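Local coordinates for periplasmic branched-chain amino acid-binding protein (Burkholderia mallei, PDB 3I09) that probably captures branched-chain amino acids or related small carboxylates in the periplasm for an ABC transporter, and here holds acetoacetic acid, at residues A[27-32]-A[45-50]; A[210-215]-A[224-229]; A[291-296]-A[303-308]. One frame throughout, in Å; residues are numbered along the deposited sequence. Where two conformers were deposited one is given.

Contact 1. Residues A[27-32]-A[45-50]; sequences EAIKMA and IEVVYA. With EDO (1,2-ethanediol), chain J.
I29 and K30 of helix 22-36 lie over V47 of strand 43-51, within a beta-alpha-beta crossover in the lobe of a type I periplasmic binding protein built on strands 5-11 and 43-51. These strands run parallel side by side, linked by the helix and then the short strand 39-40, which pairs antiparallel with 43-51. The backbones are closest at K30 and V47, whose CA atoms are 7.1 Å apart. V47 presents both methyls to the helix. I29 meets them with its CG2 branch, 4.1 Å from V47 CG2 and nearly as near to V47 CG1. That branch stands anti to the I29 backbone N. K30 adds its aliphatic root from the outer side, with K30 CG 4.2 Å from V47 CG1.

The end of K30 works differently. Two successive bends, chi3 72° and chi4 66°, curl the chain so that NZ turns back toward the strand, where no direct bond to it forms. Instead NZ gives a 2.8 Å hydrogen bond to O2 of a 1,2-ethanediol probably left from crystallisation, whose O1 takes a nearly straight bond (171°) from V47 N. A water accepts from K30 NZ at 2.9 Å and donates to V47 O, also at 2.9 Å. Small molecules thus satisfy both V47 backbone groups.

On the neighbouring strand 5-11, I7 and F9 share backbone bonds with V48, and F9 also packs on I29. L26 and V33 extend the helix's cover of V47, while V287 of helix 278-297 closes against I29.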
loop_
_atom_site.group_PDB
_atom_site.type_symbol
_atom_site.label_atom_id
_atom_site.label_comp_id
_atom_site.label_asym_id
_atom_site.label_seq_id
_atom_site.Cartn_x
_atom_site.Cartn_y
_atom_site.Cartn_z
ATOM N N GLU A 27 -5.532 -14.963 -3.607
ATOM C CA GLU A 27 -6.586 -15.311 -4.556
ATOM C C GLU A 27 -6.516 -14.444 -5.857
ATOM O O GLU A 27 -6.644 -14.965 -6.993
ATOM C CB GLU A 27 -7.948 -15.137 -3.882
ATOM C CG GLU A 27 -9.064 -15.843 -4.594
ATOM C CD GLU A 27 -9.576 -15.085 -5.800
ATOM O OE1 GLU A 27 -9.557 -13.819 -5.778
ATOM O OE2 GLU A 27 -10.002 -15.770 -6.759
ATOM N N ALA A 28 -6.310 -13.147 -5.679
ATOM C CA ALA A 28 -6.184 -12.205 -6.788
ATOM C C ALA A 28 -4.978 -12.538 -7.680
ATOM O O ALA A 28 -5.067 -12.517 -8.912
ATOM C CB ALA A 28 -6.120 -10.779 -6.247
ATOM N N ILE A 29 -3.863 -12.913 -7.059
ATOM C CA ILE A 29 -2.681 -13.368 -7.799
ATOM C C ILE A 29 -2.962 -14.622 -8.617
ATOM O O ILE A 29 -2.606 -14.696 -9.785
ATOM C CB ILE A 29 -1.473 -13.566 -6.872
ATOM C CG1 ILE A 29 -0.953 -12.209 -6.419
ATOM C CG2 ILE A 29 -0.380 -14.426 -7.561
ATOM C CD1 ILE A 29 0.060 -12.221 -5.237
ATOM N N LYS A 30 -3.607 -15.611 -8.008
ATOM C CA LYS A 30 -3.944 -16.821 -8.723
ATOM C C LYS A 30 -4.929 -16.543 -9.863
ATOM O O LYS A 30 -4.807 -17.164 -10.896
ATOM C CB LYS A 30 -4.429 -17.932 -7.759
ATOM C CG LYS A 30 -3.274 -18.367 -6.829
ATOM C CD LYS A 30 -3.650 -19.415 -5.801
ATOM C CE LYS A 30 -3.877 -20.795 -6.470
ATOM N NZ LYS A 30 -2.641 -21.414 -7.079
HETATM N N MSE A 31 -5.877 -15.615 -9.674
HETATM C CA MSE A 31 -6.797 -15.287 -10.769
HETATM C C MSE A 31 -6.030 -14.658 -11.922
HETATM O O MSE A 31 -6.289 -15.001 -13.061
HETATM C CB MSE A 31 -7.924 -14.365 -10.317
HETATM C CG MSE A 31 -8.959 -15.032 -9.448
HETATM SE SE MSE A 31 -10.411 -13.775 -9.076
HETATM C CE MSE A 31 -10.651 -13.317 -10.917
ATOM N N ALA A 32 -5.085 -13.762 -11.634
ATOM C CA ALA A 32 -4.265 -13.133 -12.694
ATOM C C ALA A 32 -3.473 -14.192 -13.482
ATOM O O ALA A 32 -3.358 -14.113 -14.674
ATOM C CB ALA A 32 -3.290 -12.101 -12.086
ATOM N N ILE A 45 3.055 -21.645 -15.035
ATOM C CA ILE A 45 3.277 -20.712 -13.938
ATOM C C ILE A 45 2.820 -21.318 -12.636
ATOM O O ILE A 45 1.684 -21.760 -12.524
ATOM C CB ILE A 45 2.514 -19.423 -14.149
ATOM C CG1 ILE A 45 3.032 -18.739 -15.411
ATOM C CG2 ILE A 45 2.637 -18.501 -12.864
ATOM C CD1 ILE A 45 2.044 -17.879 -16.112
ATOM N N GLU A 46 3.712 -21.334 -11.652
ATOM C CA GLU A 46 3.367 -21.846 -10.316
ATOM C C GLU A 46 3.424 -20.732 -9.285
ATOM O O GLU A 46 4.343 -19.908 -9.304
ATOM C CB GLU A 46 4.372 -22.906 -9.886
ATOM C CG GLU A 46 4.357 -24.219 -10.608
ATOM C CD GLU A 46 5.462 -25.158 -10.049
ATOM O OE1 GLU A 46 5.942 -24.908 -8.916
ATOM O OE2 GLU A 46 5.855 -26.127 -10.731
ATOM N N VAL A 47 2.448 -20.711 -8.378
ATOM C CA VAL A 47 2.396 -19.728 -7.320
ATOM C C VAL A 47 2.688 -20.427 -5.984
ATOM O O VAL A 47 2.091 -21.455 -5.640
ATOM C CB VAL A 47 1.024 -19.007 -7.298
ATOM C CG1 VAL A 47 0.892 -18.114 -6.107
ATOM C CG2 VAL A 47 0.799 -18.191 -8.600
ATOM N N VAL A 48 3.630 -19.873 -5.259
ATOM C CA VAL A 48 3.893 -20.245 -3.887
ATOM C C VAL A 48 3.654 -19.046 -2.959
ATOM O O VAL A 48 3.690 -17.900 -3.389
ATOM C CB VAL A 48 5.308 -20.819 -3.738
ATOM C CG1 VAL A 48 5.431 -22.140 -4.581
ATOM C CG2 VAL A 48 6.402 -19.769 -4.126
ATOM N N TYR A 49 3.365 -19.327 -1.687
ATOM C CA TYR A 49 3.055 -18.259 -0.749
ATOM C C TYR A 49 3.498 -18.563 0.657
ATOM O O TYR A 49 3.756 -19.714 0.989
ATOM C CB TYR A 49 1.563 -17.949 -0.798
ATOM C CG TYR A 49 0.705 -19.096 -0.337
ATOM C CD1 TYR A 49 0.327 -20.098 -1.215
ATOM C CD2 TYR A 49 0.261 -19.163 0.971
ATOM C CE1 TYR A 49 -0.466 -21.161 -0.789
ATOM C CE2 TYR A 49 -0.533 -20.224 1.399
ATOM C CZ TYR A 49 -0.869 -21.207 0.524
ATOM O OH TYR A 49 -1.659 -22.245 0.957
ATOM N N ALA A 50 3.603 -17.531 1.476
ATOM C CA ALA A 50 3.956 -17.707 2.872
ATOM C C ALA A 50 3.372 -16.577 3.686
ATOM O O ALA A 50 3.212 -15.460 3.184
ATOM C CB ALA A 50 5.492 -17.766 3.042
HETATM C C1 EDO J . -0.696 -22.569 -9.701
HETATM O O1 EDO J . 0.183 -22.475 -8.553
HETATM C C2 EDO J . -0.907 -21.214 -10.364
HETATM O O2 EDO J . -1.777 -20.364 -9.559
HETATM O O HOH W 1 -0.667 -21.605 -4.932
#

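Contact 2. Residues A[210-215]-A[224-229]; sequences NAIKAA and MKLAAL
I212, A215 and L226 form the apolar seam of a beta-alpha-beta unit in which helix 205-217 carries the chain from strand 198-202 to strand 225-228, an edge strand of the four-stranded parallel sheet in the second lobe. The helix packs on one face of that strand. I212 and L226 mark the nearest backbone approach, 7.9 Å between their CA atoms, so side chains have to bridge the interval.

L226 does so with its terminal fork. Its CB points at the helix, and with chi1 at -52° and chi2 at 178° the two methyls divide between residues one helical turn apart. L226 CD1 lies against both branches of I212, 3.9 Å from I212 CG1 and 4.0 Å from I212 CG2. The other prong, L226 CD2, comes to 4.1 Å from A215 CB, a methyl that itself faces the strand. The I212 side chain runs aslant to the leucine, and its CD1 carries on along the strand to a looser approach, 4.6 Å from A228 CB. No hydrogen bond crosses the seam; the evidence is entirely of van der Waals contact.

The surroundings complete a hydrophobic layer. L199 and L201 of strand 198-202 touch L226 and I212 respectively, and backbone bonds of K225 and A227, to Q197, L199 and L201, join the two strands. L188 of helix 185-193 packs on A215, while A211 rests on L146 of strand 142-148.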
loop_
_atom_site.group_PDB
_atom_site.type_symbol
_atom_site.label_atom_id
_atom_site.label_comp_id
_atom_site.label_asym_id
_atom_site.label_seq_id
_atom_site.Cartn_x
_atom_site.Cartn_y
_atom_site.Cartn_z
ATOM N N ASN A 210 -8.495 0.228 15.519
ATOM C CA ASN A 210 -8.538 0.255 16.987
ATOM C C ASN A 210 -8.301 1.648 17.551
ATOM O O ASN A 210 -8.948 2.017 18.540
ATOM C CB ASN A 210 -7.581 -0.768 17.589
ATOM C CG ASN A 210 -8.076 -2.196 17.399
ATOM O OD1 ASN A 210 -9.310 -2.441 17.339
ATOM N ND2 ASN A 210 -7.150 -3.144 17.332
ATOM N N ALA A 211 -7.430 2.439 16.912
ATOM C CA ALA A 211 -7.153 3.803 17.372
ATOM C C ALA A 211 -8.356 4.705 17.171
ATOM O O ALA A 211 -8.630 5.556 18.003
ATOM C CB ALA A 211 -5.925 4.399 16.644
ATOM N N ILE A 212 -9.054 4.547 16.055
ATOM C CA ILE A 212 -10.221 5.370 15.767
ATOM C C ILE A 212 -11.340 5.017 16.746
ATOM O O ILE A 212 -12.018 5.923 17.280
ATOM C CB ILE A 212 -10.672 5.239 14.311
ATOM C CG1 ILE A 212 -9.630 5.904 13.413
ATOM C CG2 ILE A 212 -12.057 5.927 14.081
ATOM C CD1 ILE A 212 -9.865 5.690 11.961
ATOM N N LYS A 213 -11.522 3.721 16.995
ATOM C CA LYS A 213 -12.526 3.264 17.954
ATOM C C LYS A 213 -12.274 3.871 19.318
ATOM O O LYS A 213 -13.191 4.448 19.930
ATOM C CB LYS A 213 -12.509 1.754 18.097
ATOM C CG LYS A 213 -13.258 1.040 17.010
ATOM C CD LYS A 213 -13.131 -0.475 17.182
ATOM C CE LYS A 213 -13.788 -1.233 16.029
ATOM N NZ LYS A 213 -13.836 -2.731 16.263
ATOM N N ALA A 214 -11.030 3.721 19.775
ATOM C CA ALA A 214 -10.566 4.298 21.051
ATOM C C ALA A 214 -10.697 5.810 21.105
ATOM O O ALA A 214 -11.127 6.339 22.116
ATOM C CB ALA A 214 -9.127 3.877 21.339
ATOM N N ALA A 215 -10.322 6.521 20.043
ATOM C CA ALA A 215 -10.464 7.981 20.022
ATOM C C ALA A 215 -11.933 8.443 20.161
ATOM O O ALA A 215 -12.222 9.387 20.888
ATOM C CB ALA A 215 -9.856 8.560 18.767
HETATM N N MSE A 224 -10.320 17.084 18.687
HETATM C CA MSE A 224 -9.325 16.939 17.611
HETATM C C MSE A 224 -10.016 16.266 16.402
HETATM O O MSE A 224 -10.924 15.449 16.574
HETATM C CB MSE A 224 -8.121 16.056 18.050
HETATM C CG MSE A 224 -7.403 16.390 19.377
HETATM SE SE MSE A 224 -6.082 15.053 19.688
HETATM C CE MSE A 224 -4.540 15.867 18.763
ATOM N N LYS A 225 -9.614 16.636 15.196
ATOM C CA LYS A 225 -9.980 15.898 14.012
ATOM C C LYS A 225 -8.936 14.785 13.732
ATOM O O LYS A 225 -7.737 15.017 13.861
ATOM C CB LYS A 225 -10.086 16.827 12.805
ATOM C CG LYS A 225 -11.381 17.638 12.736
ATOM C CD LYS A 225 -11.689 18.071 11.293
ATOM C CE LYS A 225 -13.051 18.798 11.140
ATOM N NZ LYS A 225 -13.390 19.004 9.668
ATOM N N LEU A 226 -9.397 13.598 13.358
ATOM C CA LEU A 226 -8.477 12.514 13.002
ATOM C C LEU A 226 -8.099 12.635 11.537
ATOM O O LEU A 226 -8.949 12.922 10.723
ATOM C CB LEU A 226 -9.113 11.147 13.241
ATOM C CG LEU A 226 -9.714 10.891 14.621
ATOM C CD1 LEU A 226 -10.351 9.483 14.693
ATOM C CD2 LEU A 226 -8.685 11.075 15.706
ATOM N N ALA A 227 -6.816 12.475 11.227
ATOM C CA ALA A 227 -6.370 12.336 9.854
ATOM C C ALA A 227 -5.902 10.886 9.722
ATOM O O ALA A 227 -4.862 10.493 10.252
ATOM C CB ALA A 227 -5.270 13.315 9.531
ATOM N N ALA A 228 -6.686 10.091 9.023
ATOM C CA ALA A 228 -6.369 8.686 8.822
ATOM C C ALA A 228 -5.462 8.651 7.597
ATOM O O ALA A 228 -5.906 8.712 6.453
ATOM C CB ALA A 228 -7.647 7.877 8.632
ATOM N N LEU A 229 -4.168 8.582 7.847
ATOM C CA LEU A 229 -3.204 8.731 6.768
ATOM C C LEU A 229 -3.112 7.483 5.881
ATOM O O LEU A 229 -2.660 7.567 4.735
ATOM C CB LEU A 229 -1.841 9.094 7.369
ATOM C CG LEU A 229 -1.811 10.424 8.096
ATOM C CD1 LEU A 229 -0.474 10.562 8.918
ATOM C CD2 LEU A 229 -1.970 11.607 7.141
#

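Contact 3. Residues A[291-296]-A[303-308]; sequences LKAVQA and DKVMAQ. With EDO (1,2-ethanediol), chain K.
Q308 lies against the turn A293-A296, and V305, one turn earlier, meets A293 and V294. The two segment axes approach to 8.6 Å at 114° between their N-to-C directions. The CB atoms of A293 and Q308 are 3.7 Å apart, each directed at the opposite helix. The Q308 chain then bends at chi2 (-68°), passing its CG 3.5 Å from A293 O and laying the amide beside the A296 methyl, with OE1 3.4 Å from A296 CB. No hydrogen bond joins the segments; the amide contributes by packing. V305 splits its methyls: CG1 stands 4.2 Å from A293 CB, and CG2 meets V294 CG2 at 4.0 Å, the two valines slanting across each other. V294 leaves its backbone away from the other helix, yet this branch reaches V305.

At the far end, a 1,2-ethanediol probably from crystallisation accepts through its O2 from D303 N and donates 2.6 Å from its O1 to D303 OD2, while D303 OD1 is hydrogen-bonded to Y116 OH. The arrangement is a helix-loop-helix corner: after a short link, helix 302-309 turns steeply across the C-terminal part of helix 278-297, with A293, A296, V294, V305 and the bent Q308 filling the angle.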
loop_
_atom_site.group_PDB
_atom_site.type_symbol
_atom_site.label_atom_id
_atom_site.label_comp_id
_atom_site.label_asym_id
_atom_site.label_seq_id
_atom_site.Cartn_x
_atom_site.Cartn_y
_atom_site.Cartn_z
ATOM N N LEU A 291 3.904 -10.704 -16.003
ATOM C CA LEU A 291 3.769 -11.744 -17.011
ATOM C C LEU A 291 3.878 -11.151 -18.417
ATOM O O LEU A 291 4.468 -11.776 -19.292
ATOM C CB LEU A 291 2.501 -12.595 -16.839
ATOM C CG LEU A 291 2.468 -13.467 -15.555
ATOM C CD1 LEU A 291 1.089 -14.118 -15.345
ATOM C CD2 LEU A 291 3.566 -14.508 -15.575
ATOM N N LYS A 292 3.326 -9.952 -18.623
ATOM C CA LYS A 292 3.429 -9.290 -19.933
ATOM C C LYS A 292 4.882 -8.993 -20.251
ATOM O O LYS A 292 5.284 -9.077 -21.400
ATOM C CB LYS A 292 2.604 -8.006 -20.002
ATOM C CG LYS A 292 1.135 -8.268 -20.172
ATOM C CD LYS A 292 0.303 -6.974 -20.226
ATOM C CE LYS A 292 -1.186 -7.264 -20.615
ATOM N NZ LYS A 292 -1.394 -7.772 -22.018
ATOM N N ALA A 293 5.658 -8.630 -19.237
ATOM C CA ALA A 293 7.056 -8.339 -19.425
ATOM C C ALA A 293 7.869 -9.602 -19.753
ATOM O O ALA A 293 8.695 -9.586 -20.655
ATOM C CB ALA A 293 7.595 -7.637 -18.192
ATOM N N VAL A 294 7.585 -10.702 -19.064
ATOM C CA VAL A 294 8.244 -11.982 -19.357
ATOM C C VAL A 294 7.877 -12.418 -20.779
ATOM O O VAL A 294 8.744 -12.854 -21.496
ATOM C CB VAL A 294 7.856 -13.082 -18.381
ATOM C CG1 VAL A 294 8.424 -14.453 -18.830
ATOM C CG2 VAL A 294 8.369 -12.739 -16.932
ATOM N N GLN A 295 6.609 -12.255 -21.162
ATOM C CA GLN A 295 6.091 -12.630 -22.506
ATOM C C GLN A 295 6.785 -11.838 -23.610
ATOM O O GLN A 295 7.163 -12.414 -24.649
ATOM C CB GLN A 295 4.567 -12.399 -22.535
ATOM C CG GLN A 295 3.798 -12.665 -23.893
ATOM C CD GLN A 295 2.313 -12.504 -23.687
ATOM O OE1 GLN A 295 1.547 -13.494 -23.622
ATOM N NE2 GLN A 295 1.897 -11.277 -23.452
ATOM N N ALA A 296 6.935 -10.529 -23.384
ATOM C CA ALA A 296 7.629 -9.631 -24.295
ATOM C C ALA A 296 9.139 -9.862 -24.324
ATOM O O ALA A 296 9.744 -9.782 -25.392
ATOM C CB ALA A 296 7.287 -8.137 -23.976
ATOM N N ASP A 303 17.478 -9.081 -15.606
ATOM C CA ASP A 303 17.847 -7.844 -16.291
ATOM C C ASP A 303 16.972 -7.573 -17.519
ATOM O O ASP A 303 16.563 -6.434 -17.712
ATOM C CB ASP A 303 19.328 -7.784 -16.618
ATOM C CG ASP A 303 20.208 -7.662 -15.376
ATOM O OD1 ASP A 303 19.731 -7.242 -14.295
ATOM O OD2 ASP A 303 21.419 -7.964 -15.513
ATOM N N LYS A 304 16.641 -8.607 -18.288
ATOM C CA LYS A 304 15.732 -8.472 -19.414
ATOM C C LYS A 304 14.324 -8.092 -18.964
ATOM O O LYS A 304 13.704 -7.253 -19.579
ATOM C CB LYS A 304 15.661 -9.750 -20.244
ATOM C CG LYS A 304 16.991 -10.078 -20.939
ATOM C CD LYS A 304 16.913 -11.379 -21.706
ATOM C CE LYS A 304 18.217 -11.619 -22.434
ATOM N NZ LYS A 304 18.124 -12.836 -23.288
ATOM N N VAL A 305 13.832 -8.720 -17.890
ATOM C CA VAL A 305 12.470 -8.424 -17.387
ATOM C C VAL A 305 12.407 -6.996 -16.842
ATOM O O VAL A 305 11.464 -6.254 -17.148
ATOM C CB VAL A 305 12.000 -9.476 -16.335
ATOM C CG1 VAL A 305 10.678 -9.031 -15.714
ATOM C CG2 VAL A 305 11.881 -10.870 -17.015
HETATM N N MSE A 306 13.430 -6.566 -16.105
HETATM C CA MSE A 306 13.442 -5.201 -15.567
HETATM C C MSE A 306 13.436 -4.181 -16.706
HETATM O O MSE A 306 12.693 -3.187 -16.631
HETATM C CB MSE A 306 14.636 -4.941 -14.622
HETATM C CG MSE A 306 14.553 -5.576 -13.238
HETATM SE SE MSE A 306 12.942 -5.350 -12.214
HETATM C CE MSE A 306 12.807 -3.437 -12.227
ATOM N N ALA A 307 14.201 -4.442 -17.770
ATOM C CA ALA A 307 14.220 -3.552 -18.941
ATOM C C ALA A 307 12.828 -3.477 -19.597
ATOM O O ALA A 307 12.355 -2.377 -19.933
ATOM C CB ALA A 307 15.300 -3.974 -19.972
ATOM N N GLN A 308 12.142 -4.614 -19.723
ATOM C CA GLN A 308 10.756 -4.620 -20.219
ATOM C C GLN A 308 9.857 -3.841 -19.275
ATOM O O GLN A 308 9.072 -3.016 -19.736
ATOM C CB GLN A 308 10.162 -6.020 -20.396
ATOM C CG GLN A 308 10.656 -6.795 -21.588
ATOM C CD GLN A 308 10.189 -6.198 -22.921
ATOM O OE1 GLN A 308 9.191 -5.449 -23.001
ATOM N NE2 GLN A 308 10.888 -6.542 -23.958
HETATM C C1 EDO K . 21.250 -10.841 -13.360
HETATM O O1 EDO K . 22.186 -10.020 -14.051
HETATM C C2 EDO K . 20.567 -11.733 -14.375
HETATM O O2 EDO K . 19.865 -10.929 -15.319
#

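How the contacts relate
From the N terminus, contact 1 closes first, across 12 residues that include the short strand 39-40. Contact 2 follows across eight residues, and contact 3 across six. They succeed one another along the chain without nesting or crossing. Contact 1 belongs to the lobe built on strands 5-11 and 43-51, and contact 2 to the other lobe; their centres are 34 Å apart, on opposite sides of the chain's centre. Contact 3, much later in sequence, returns to the first lobe: it touches contact 1 where I45 CD1 meets L291 CD2 at 3.7 Å. Helix 278-297 thereby joins the helix corner to the first sheet, while contact 2 stays separate, its centre 42 Å from that of contact 3.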